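Long-range contact in Lmo2445 protein (Listeria monocytogenes EGD-e, PDB 5HZL), which is of unknown function but is a secreted, internalin-like leucine-rich repeat protein that binds calcium ions: residues L239-E251 against L270-Y283. Sequence-based numbering, arbitrary orientation.
Sequences LIIIKDNGRTLYE and LQPGEHLLEISLGY
Asp244 and His275 meet where strand 240-244 runs into its hairpin turn. From CB, 4.1 Å from Leu277 CD2, the Asp244 side chain sends CG anti to the backbone N (chi1 -180°), turning the carboxylate along the neighbouring strand toward the imidazole. Asp244 OD1 accepts a bent hydrogen bond from His275 ND1 (3.1 Å), using the syn lone pair of the oxygen, which stands a little out of the imidazole plane; Asp244 OD2 accepts a weak second bond from the same N-H and rests against Leu270 CD2 at 3.5 Å. Carboxylate and ring planes lie 30° apart. Because His275 NE2 donates to Gln271 O, the ring is held at both nitrogens; the nearby acid would probably favour its protonated form. Asparagine tolerates the left-handed backbone of the type I' turn: Asn245 N donates to Leu276 O, and Asn245 OD1 stands in for a backbone carbonyl by accepting Leu276 N at 2.9 Å, the donor lying above the amide plane.

Away from the turn, strands 240-244 and 273-281 pair antiparallel, with Ile241-Ser280 and Lys243-Glu278 as hydrogen-bonded pairs. Lys243 NZ reaches Glu278 OE2 at 3.4 Å, a salt bridge suited to this partly exposed face. Beta-branched Ile240 suits an extended strand and lays CD1 beside Ile279 CG2 (3.9 Å) and CG1 beside Leu281 CD2, all three side chains buried. Tyr263 of strand 262-264 and helix 223-227 pack there, and strand 273-281 also pairs with strand 290-298, placing the contact inside the C-terminal domain's mixed sheet.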
ATOM      1  N   LEU A 239       2.497 -27.465  -0.556  1.00 84.88           N
ATOM      2  CA  LEU A 239       3.882 -27.940  -0.628  1.00 85.82           C
ATOM      3  C   LEU A 239       4.892 -26.826  -0.330  1.00 78.80           C
ATOM      4  O   LEU A 239       4.581 -25.642  -0.469  1.00 74.52           O
ATOM      5  CB  LEU A 239       4.189 -28.586  -1.996  1.00 91.96           C
ATOM      6  CG  LEU A 239       3.493 -29.906  -2.408  1.00 99.38           C
ATOM      7  CD1 LEU A 239       1.964 -29.816  -2.469  1.00101.32           C
ATOM      8  CD2 LEU A 239       4.041 -30.394  -3.749  1.00101.22           C
ATOM      9  N   ILE A 240       6.099 -27.231   0.080  1.00 75.51           N
ATOM     10  CA  ILE A 240       7.209 -26.311   0.421  1.00 69.41           C
ATOM     11  C   ILE A 240       8.559 -26.813  -0.134  1.00 66.70           C
ATOM     12  O   ILE A 240       8.889 -27.987  -0.002  1.00 69.84           O
ATOM     13  CB  ILE A 240       7.266 -26.043   1.936  1.00 68.51           C
ATOM     14  CG1 ILE A 240       8.507 -25.224   2.293  1.00 68.91           C
ATOM     15  CG2 ILE A 240       7.301 -27.343   2.722  1.00 72.97           C
ATOM     16  CD1 ILE A 240       8.549 -24.774   3.743  1.00 69.48           C
ATOM     17  N   ILE A 241       9.316 -25.909  -0.760  1.00 61.80           N
ATOM     18  CA  ILE A 241      10.611 -26.210  -1.386  1.00 60.64           C
ATOM     19  C   ILE A 241      11.684 -25.264  -0.854  1.00 58.34           C
ATOM     20  O   ILE A 241      11.416 -24.093  -0.633  1.00 57.72           O
ATOM     21  CB  ILE A 241      10.562 -26.049  -2.945  1.00 61.75           C
ATOM     22  CG1 ILE A 241       9.559 -27.011  -3.623  1.00 63.57           C
ATOM     23  CG2 ILE A 241      11.941 -26.245  -3.577  1.00 62.62           C
ATOM     24  CD1 ILE A 241       8.092 -26.690  -3.425  1.00 63.28           C
ATOM     25  N   ILE A 242      12.892 -25.787  -0.642  1.00 59.19           N
ATOM     26  CA  ILE A 242      14.056 -25.027  -0.159  1.00 57.87           C
ATOM     27  C   ILE A 242      15.098 -25.059  -1.277  1.00 57.25           C
ATOM     28  O   ILE A 242      15.484 -26.129  -1.730  1.00 60.14           O
ATOM     29  CB  ILE A 242      14.622 -25.573   1.185  1.00 59.27           C
ATOM     30  CG1 ILE A 242      13.828 -25.033   2.387  1.00 58.58           C
ATOM     31  CG2 ILE A 242      16.042 -25.079   1.431  1.00 60.22           C
ATOM     32  CD1 ILE A 242      12.356 -25.363   2.401  1.00 59.19           C
ATOM     33  N   LYS A 243      15.546 -23.890  -1.717  1.00 56.23           N
ATOM     34  CA  LYS A 243      16.521 -23.801  -2.792  1.00 58.11           C
ATOM     35  C   LYS A 243      17.740 -23.033  -2.364  1.00 58.11           C
ATOM     36  O   LYS A 243      17.687 -22.239  -1.430  1.00 57.29           O
ATOM     37  CB  LYS A 243      15.910 -23.144  -4.020  1.00 58.88           C
ATOM     38  CG  LYS A 243      14.649 -23.845  -4.458  1.00 61.35           C
ATOM     39  CD  LYS A 243      14.159 -23.433  -5.828  1.00 63.85           C
ATOM     40  CE  LYS A 243      13.687 -22.006  -5.887  1.00 63.25           C
ATOM     41  NZ  LYS A 243      13.231 -21.756  -7.278  1.00 66.05           N
ATOM     42  N   ASP A 244      18.835 -23.282  -3.072  1.00 60.09           N
ATOM     43  CA  ASP A 244      20.112 -22.651  -2.807  1.00 61.94           C
ATOM     44  C   ASP A 244      20.649 -22.165  -4.140  1.00 61.47           C
ATOM     45  O   ASP A 244      20.955 -22.972  -5.004  1.00 63.27           O
ATOM     46  CB  ASP A 244      21.054 -23.678  -2.187  1.00 66.93           C
ATOM     47  CG  ASP A 244      22.422 -23.108  -1.861  1.00 71.03           C
ATOM     48  OD1 ASP A 244      22.514 -21.901  -1.533  1.00 72.57           O
ATOM     49  OD2 ASP A 244      23.410 -23.883  -1.915  1.00 76.42           O
ATOM     50  N   ASN A 245      20.748 -20.847  -4.298  1.00 60.62           N
ATOM     51  CA  ASN A 245      21.223 -20.232  -5.534  1.00 62.56           C
ATOM     52  C   ASN A 245      20.413 -20.714  -6.743  1.00 63.80           C
ATOM     53  O   ASN A 245      20.967 -21.006  -7.807  1.00 66.94           O
ATOM     54  CB  ASN A 245      22.735 -20.459  -5.723  1.00 64.69           C
ATOM     55  CG  ASN A 245      23.576 -19.729  -4.683  1.00 64.28           C
ATOM     56  OD1 ASN A 245      23.295 -18.579  -4.331  1.00 62.50           O
ATOM     57  ND2 ASN A 245      24.633 -20.379  -4.211  1.00 65.10           N
ATOM     58  N   GLY A 246      19.098 -20.811  -6.551  1.00 61.72           N
ATOM     59  CA  GLY A 246      18.184 -21.241  -7.601  1.00 62.82           C
ATOM     60  C   GLY A 246      17.922 -22.728  -7.783  1.00 65.15           C
ATOM     61  O   GLY A 246      16.928 -23.079  -8.420  1.00 66.21           O
ATOM     62  N   ARG A 247      18.794 -23.600  -7.261  1.00 67.03           N
ATOM     63  CA  ARG A 247      18.609 -25.055  -7.397  1.00 70.44           C
ATOM     64  C   ARG A 247      17.989 -25.636  -6.142  1.00 68.22           C
ATOM     65  O   ARG A 247      18.312 -25.199  -5.041  1.00 69.03           O
ATOM     66  CB  ARG A 247      19.932 -25.774  -7.670  1.00 74.69           C
ATOM     67  CG  ARG A 247      20.680 -25.341  -8.928  1.00 78.80           C
ATOM     68  CD  ARG A 247      19.818 -25.390 -10.185  1.00 81.92           C
ATOM     69  NE  ARG A 247      20.627 -25.318 -11.405  1.00 84.74           N
ATOM     70  CZ  ARG A 247      21.174 -26.373 -12.023  1.00 87.40           C
ATOM     71  NH1 ARG A 247      21.021 -27.620 -11.562  1.00 86.76           N
ATOM     72  NH2 ARG A 247      21.892 -26.182 -13.127  1.00 91.12           N
ATOM     73  N   THR A 248      17.111 -26.625  -6.313  1.00 67.51           N
ATOM     74  CA  THR A 248      16.435 -27.275  -5.181  1.00 66.68           C
ATOM     75  C   THR A 248      17.448 -27.982  -4.279  1.00 66.42           C
ATOM     76  O   THR A 248      18.363 -28.632  -4.770  1.00 67.21           O
ATOM     77  CB  THR A 248      15.346 -28.269  -5.666  1.00 68.03           C
ATOM     78  OG1 THR A 248      14.353 -27.557  -6.417  1.00 67.07           O
ATOM     79  CG2 THR A 248      14.663 -28.963  -4.496  1.00 67.63           C
ATOM     80  N   LEU A 249      17.291 -27.826  -2.965  1.00 64.79           N
ATOM     81  CA  LEU A 249      18.196 -28.455  -1.996  1.00 66.11           C
ATOM     82  C   LEU A 249      17.461 -29.626  -1.348  1.00 67.23           C
ATOM     83  O   LEU A 249      18.031 -30.703  -1.221  1.00 69.71           O
ATOM     84  CB  LEU A 249      18.667 -27.449  -0.943  1.00 64.33           C
ATOM     85  CG  LEU A 249      19.823 -27.874  -0.028  1.00 65.79           C
ATOM     86  CD1 LEU A 249      21.099 -28.066  -0.837  1.00 68.07           C
ATOM     87  CD2 LEU A 249      20.068 -26.842   1.063  1.00 64.15           C
ATOM     88  N   TYR A 250      16.210 -29.401  -0.931  1.00 65.51           N
ATOM     89  CA  TYR A 250      15.360 -30.452  -0.337  1.00 66.50           C
ATOM     90  C   TYR A 250      13.904 -29.972  -0.254  1.00 66.16           C
ATOM     91  O   TYR A 250      13.653 -28.767  -0.247  1.00 63.24           O
ATOM     92  CB  TYR A 250      15.868 -30.928   1.042  1.00 65.39           C
ATOM     93  CG  TYR A 250      15.831 -29.901   2.139  1.00 62.42           C
ATOM     94  CD1 TYR A 250      16.858 -28.973   2.289  1.00 61.54           C
ATOM     95  CD2 TYR A 250      14.782 -29.869   3.055  1.00 61.57           C
ATOM     96  CE1 TYR A 250      16.830 -28.022   3.310  1.00 59.58           C
ATOM     97  CE2 TYR A 250      14.748 -28.927   4.082  1.00 59.76           C
ATOM     98  CZ  TYR A 250      15.768 -28.002   4.205  1.00 58.70           C
ATOM     99  OH  TYR A 250      15.728 -27.058   5.214  1.00 56.27           O
ATOM    100  N   GLU A 251      12.964 -30.920  -0.217  1.00 69.20           N
ATOM    101  CA  GLU A 251      11.524 -30.635  -0.116  1.00 70.92           C
ATOM    102  C   GLU A 251      11.017 -31.269   1.177  1.00 71.83           C
ATOM    103  O   GLU A 251      10.574 -32.419   1.172  1.00 75.04           O
ATOM    104  CB  GLU A 251      10.747 -31.205  -1.304  1.00 75.44           C
ATOM    105  CG  GLU A 251      11.169 -30.666  -2.661  1.00 78.58           C
ATOM    106  CD  GLU A 251      10.384 -31.272  -3.827  1.00 83.71           C
ATOM    107  OE1 GLU A 251       9.327 -31.911  -3.607  1.00 86.15           O
ATOM    108  OE2 GLU A 251      10.827 -31.098  -4.985  1.00 86.33           O
ATOM    109  N   LEU A 270      26.174 -26.995   3.640  1.00 74.85           N
ATOM    110  CA  LEU A 270      26.651 -26.082   2.607  1.00 74.32           C
ATOM    111  C   LEU A 270      28.072 -25.608   2.866  1.00 76.91           C
ATOM    112  O   LEU A 270      28.466 -25.406   4.010  1.00 78.05           O
ATOM    113  CB  LEU A 270      25.714 -24.881   2.507  1.00 71.42           C
ATOM    114  CG  LEU A 270      24.265 -25.234   2.168  1.00 69.10           C
ATOM    115  CD1 LEU A 270      23.394 -23.988   2.228  1.00 66.25           C
ATOM    116  CD2 LEU A 270      24.176 -25.907   0.804  1.00 69.22           C
ATOM    117  N   GLN A 271      28.824 -25.425   1.782  1.00 78.76           N
ATOM    118  CA  GLN A 271      30.220 -24.983   1.840  1.00 81.39           C
ATOM    119  C   GLN A 271      30.324 -23.472   1.988  1.00 80.33           C
ATOM    120  O   GLN A 271      29.324 -22.770   1.830  1.00 79.04           O
ATOM    121  CB  GLN A 271      30.942 -25.415   0.555  1.00 84.14           C
ATOM    122  CG  GLN A 271      30.968 -26.921   0.325  1.00 87.13           C
ATOM    123  CD  GLN A 271      31.701 -27.694   1.421  1.00 90.57           C
ATOM    124  OE1 GLN A 271      32.532 -27.144   2.155  1.00 91.63           O
ATOM    125  NE2 GLN A 271      31.406 -28.985   1.520  1.00 92.22           N
ATOM    126  N   PRO A 272      31.535 -22.952   2.292  1.00 82.65           N
ATOM    127  CA  PRO A 272      31.673 -21.494   2.416  1.00 81.42           C
ATOM    128  C   PRO A 272      31.420 -20.738   1.113  1.00 79.44           C
ATOM    129  O   PRO A 272      31.439 -21.325   0.034  1.00 78.50           O
ATOM    130  CB  PRO A 272      33.133 -21.306   2.851  1.00 84.80           C
ATOM    131  CG  PRO A 272      33.543 -22.606   3.432  1.00 87.11           C
ATOM    132  CD  PRO A 272      32.787 -23.642   2.659  1.00 86.34           C
ATOM    133  N   GLY A 273      31.193 -19.438   1.238  1.00 78.78           N
ATOM    134  CA  GLY A 273      30.929 -18.570   0.098  1.00 77.57           C
ATOM    135  C   GLY A 273      29.540 -17.976   0.189  1.00 74.03           C
ATOM    136  O   GLY A 273      28.866 -18.071   1.223  1.00 70.81           O
ATOM    137  N   GLU A 274      29.124 -17.368  -0.915  1.00 73.65           N
ATOM    138  CA  GLU A 274      27.824 -16.717  -1.026  1.00 71.34           C
ATOM    139  C   GLU A 274      26.724 -17.719  -1.363  1.00 69.00           C
ATOM    140  O   GLU A 274      26.913 -18.596  -2.199  1.00 68.39           O
ATOM    141  CB  GLU A 274      27.887 -15.628  -2.098  1.00 72.86           C
ATOM    142  CG  GLU A 274      28.947 -14.559  -1.835  1.00 76.15           C
ATOM    143  CD  GLU A 274      28.702 -13.755  -0.563  1.00 76.21           C
ATOM    144  OE1 GLU A 274      27.531 -13.605  -0.147  1.00 74.80           O
ATOM    145  OE2 GLU A 274      29.687 -13.245   0.009  1.00 78.35           O
ATOM    146  N   HIS A 275      25.578 -17.581  -0.702  1.00 67.18           N
ATOM    147  CA  HIS A 275      24.435 -18.458  -0.919  1.00 66.93           C
ATOM    148  C   HIS A 275      23.132 -17.669  -0.776  1.00 64.56           C
ATOM    149  O   HIS A 275      22.951 -16.917   0.183  1.00 64.65           O
ATOM    150  CB  HIS A 275      24.432 -19.620   0.088  1.00 68.43           C
ATOM    151  CG  HIS A 275      25.583 -20.570  -0.057  1.00 73.49           C
ATOM    152  ND1 HIS A 275      25.573 -21.626  -0.948  1.00 76.42           N
ATOM    153  CD2 HIS A 275      26.771 -20.639   0.590  1.00 76.83           C
ATOM    154  CE1 HIS A 275      26.710 -22.295  -0.853  1.00 78.50           C
ATOM    155  NE2 HIS A 275      27.454 -21.717   0.074  1.00 80.13           N
ATOM    156  N   LEU A 276      22.233 -17.841  -1.738  1.00 61.93           N
ATOM    157  CA  LEU A 276      20.934 -17.194  -1.716  1.00 58.78           C
ATOM    158  C   LEU A 276      19.947 -18.328  -1.444  1.00 57.57           C
ATOM    159  O   LEU A 276      19.739 -19.204  -2.285  1.00 57.44           O
ATOM    160  CB  LEU A 276      20.644 -16.509  -3.048  1.00 58.62           C
ATOM    161  CG  LEU A 276      19.303 -15.787  -3.142  1.00 57.57           C
ATOM    162  CD1 LEU A 276      19.240 -14.683  -2.088  1.00 57.41           C
ATOM    163  CD2 LEU A 276      19.082 -15.235  -4.544  1.00 58.29           C
ATOM    164  N   LEU A 277      19.357 -18.320  -0.259  1.00 56.54           N
ATOM    165  CA  LEU A 277      18.415 -19.357   0.133  1.00 56.19           C
ATOM    166  C   LEU A 277      17.003 -18.902  -0.129  1.00 55.25           C
ATOM    167  O   LEU A 277      16.670 -17.749   0.083  1.00 54.96           O
ATOM    168  CB  LEU A 277      18.628 -19.697   1.596  1.00 56.05           C
ATOM    169  CG  LEU A 277      19.991 -20.359   1.817  1.00 57.79           C
ATOM    170  CD1 LEU A 277      20.421 -20.278   3.266  1.00 59.75           C
ATOM    171  CD2 LEU A 277      19.978 -21.793   1.321  1.00 58.82           C
ATOM    172  N   GLU A 278      16.170 -19.819  -0.587  1.00 56.17           N
ATOM    173  CA  GLU A 278      14.801 -19.493  -0.902  1.00 55.45           C
ATOM    174  C   GLU A 278      13.819 -20.541  -0.399  1.00 53.62           C
ATOM    175  O   GLU A 278      14.061 -21.731  -0.523  1.00 53.54           O
ATOM    176  CB  GLU A 278      14.677 -19.313  -2.417  1.00 58.26           C
ATOM    177  CG  GLU A 278      13.260 -19.063  -2.929  1.00 60.50           C
ATOM    178  CD  GLU A 278      13.200 -18.789  -4.425  1.00 63.42           C
ATOM    179  OE1 GLU A 278      14.051 -18.031  -4.946  1.00 64.52           O
ATOM    180  OE2 GLU A 278      12.273 -19.315  -5.080  1.00 66.47           O
ATOM    181  N   ILE A 279      12.724 -20.063   0.180  1.00 51.15           N
ATOM    182  CA  ILE A 279      11.643 -20.892   0.668  1.00 51.34           C
ATOM    183  C   ILE A 279      10.521 -20.581  -0.310  1.00 50.52           C
ATOM    184  O   ILE A 279      10.038 -19.467  -0.349  1.00 47.84           O
ATOM    185  CB  ILE A 279      11.212 -20.524   2.095  1.00 51.27           C
ATOM    186  CG1 ILE A 279      12.386 -20.698   3.058  1.00 53.23           C
ATOM    187  CG2 ILE A 279      10.052 -21.407   2.536  1.00 51.80           C
ATOM    188  CD1 ILE A 279      12.099 -20.275   4.489  1.00 53.68           C
ATOM    189  N   SER A 280      10.135 -21.569  -1.107  1.00 52.91           N
ATOM    190  CA  SER A 280       9.085 -21.439  -2.106  1.00 53.17           C
ATOM    191  C   SER A 280       7.853 -22.186  -1.614  1.00 55.36           C
ATOM    192  O   SER A 280       7.915 -23.383  -1.382  1.00 58.52           O
ATOM    193  CB  SER A 280       9.588 -22.028  -3.418  1.00 54.69           C
ATOM    194  OG  SER A 280       8.572 -22.082  -4.396  1.00 57.26           O
ATOM    195  N   LEU A 281       6.743 -21.471  -1.464  1.00 56.33           N
ATOM    196  CA  LEU A 281       5.466 -22.023  -0.989  1.00 58.70           C
ATOM    197  C   LEU A 281       4.494 -22.070  -2.157  1.00 60.72           C
ATOM    198  O   LEU A 281       4.603 -21.257  -3.064  1.00 61.10           O
ATOM    199  CB  LEU A 281       4.910 -21.093   0.075  1.00 58.34           C
ATOM    200  CG  LEU A 281       5.942 -20.726   1.148  1.00 58.83           C
ATOM    201  CD1 LEU A 281       5.418 -19.635   2.065  1.00 58.93           C
ATOM    202  CD2 LEU A 281       6.369 -21.951   1.934  1.00 60.38           C
ATOM    203  N   GLY A 282       3.537 -22.993  -2.143  1.00 74.25           N
ATOM    204  CA  GLY A 282       2.567 -23.111  -3.253  1.00 76.59           C
ATOM    205  C   GLY A 282       1.416 -24.025  -2.912  1.00 81.06           C
ATOM    206  O   GLY A 282       1.602 -24.952  -2.124  1.00 85.93           O
ATOM    207  N   TYR A 283       0.234 -23.784  -3.496  1.00 84.15           N
ATOM    208  CA  TYR A 283      -0.959 -24.599  -3.187  1.00 88.27           C
ATOM    209  C   TYR A 283      -1.911 -24.719  -4.372  1.00 87.31           C
ATOM    210  O   TYR A 283      -2.776 -25.601  -4.386  1.00 88.38           O
ATOM    211  CB  TYR A 283      -1.712 -23.991  -1.988  1.00 89.82           C
ATOM    212  CG  TYR A 283      -0.803 -23.537  -0.846  1.00 90.59           C
ATOM    213  CD1 TYR A 283      -0.343 -24.419   0.139  1.00 94.71           C
ATOM    214  CD2 TYR A 283      -0.386 -22.218  -0.773  1.00 89.15           C
ATOM    215  CE1 TYR A 283       0.503 -23.977   1.166  1.00 94.20           C
ATOM    216  CE2 TYR A 283       0.452 -21.758   0.240  1.00 89.10           C
ATOM    217  CZ  TYR A 283       0.898 -22.633   1.215  1.00 91.14           C
ATOM    218  OH  TYR A 283       1.731 -22.158   2.215  1.00 86.98           O
TER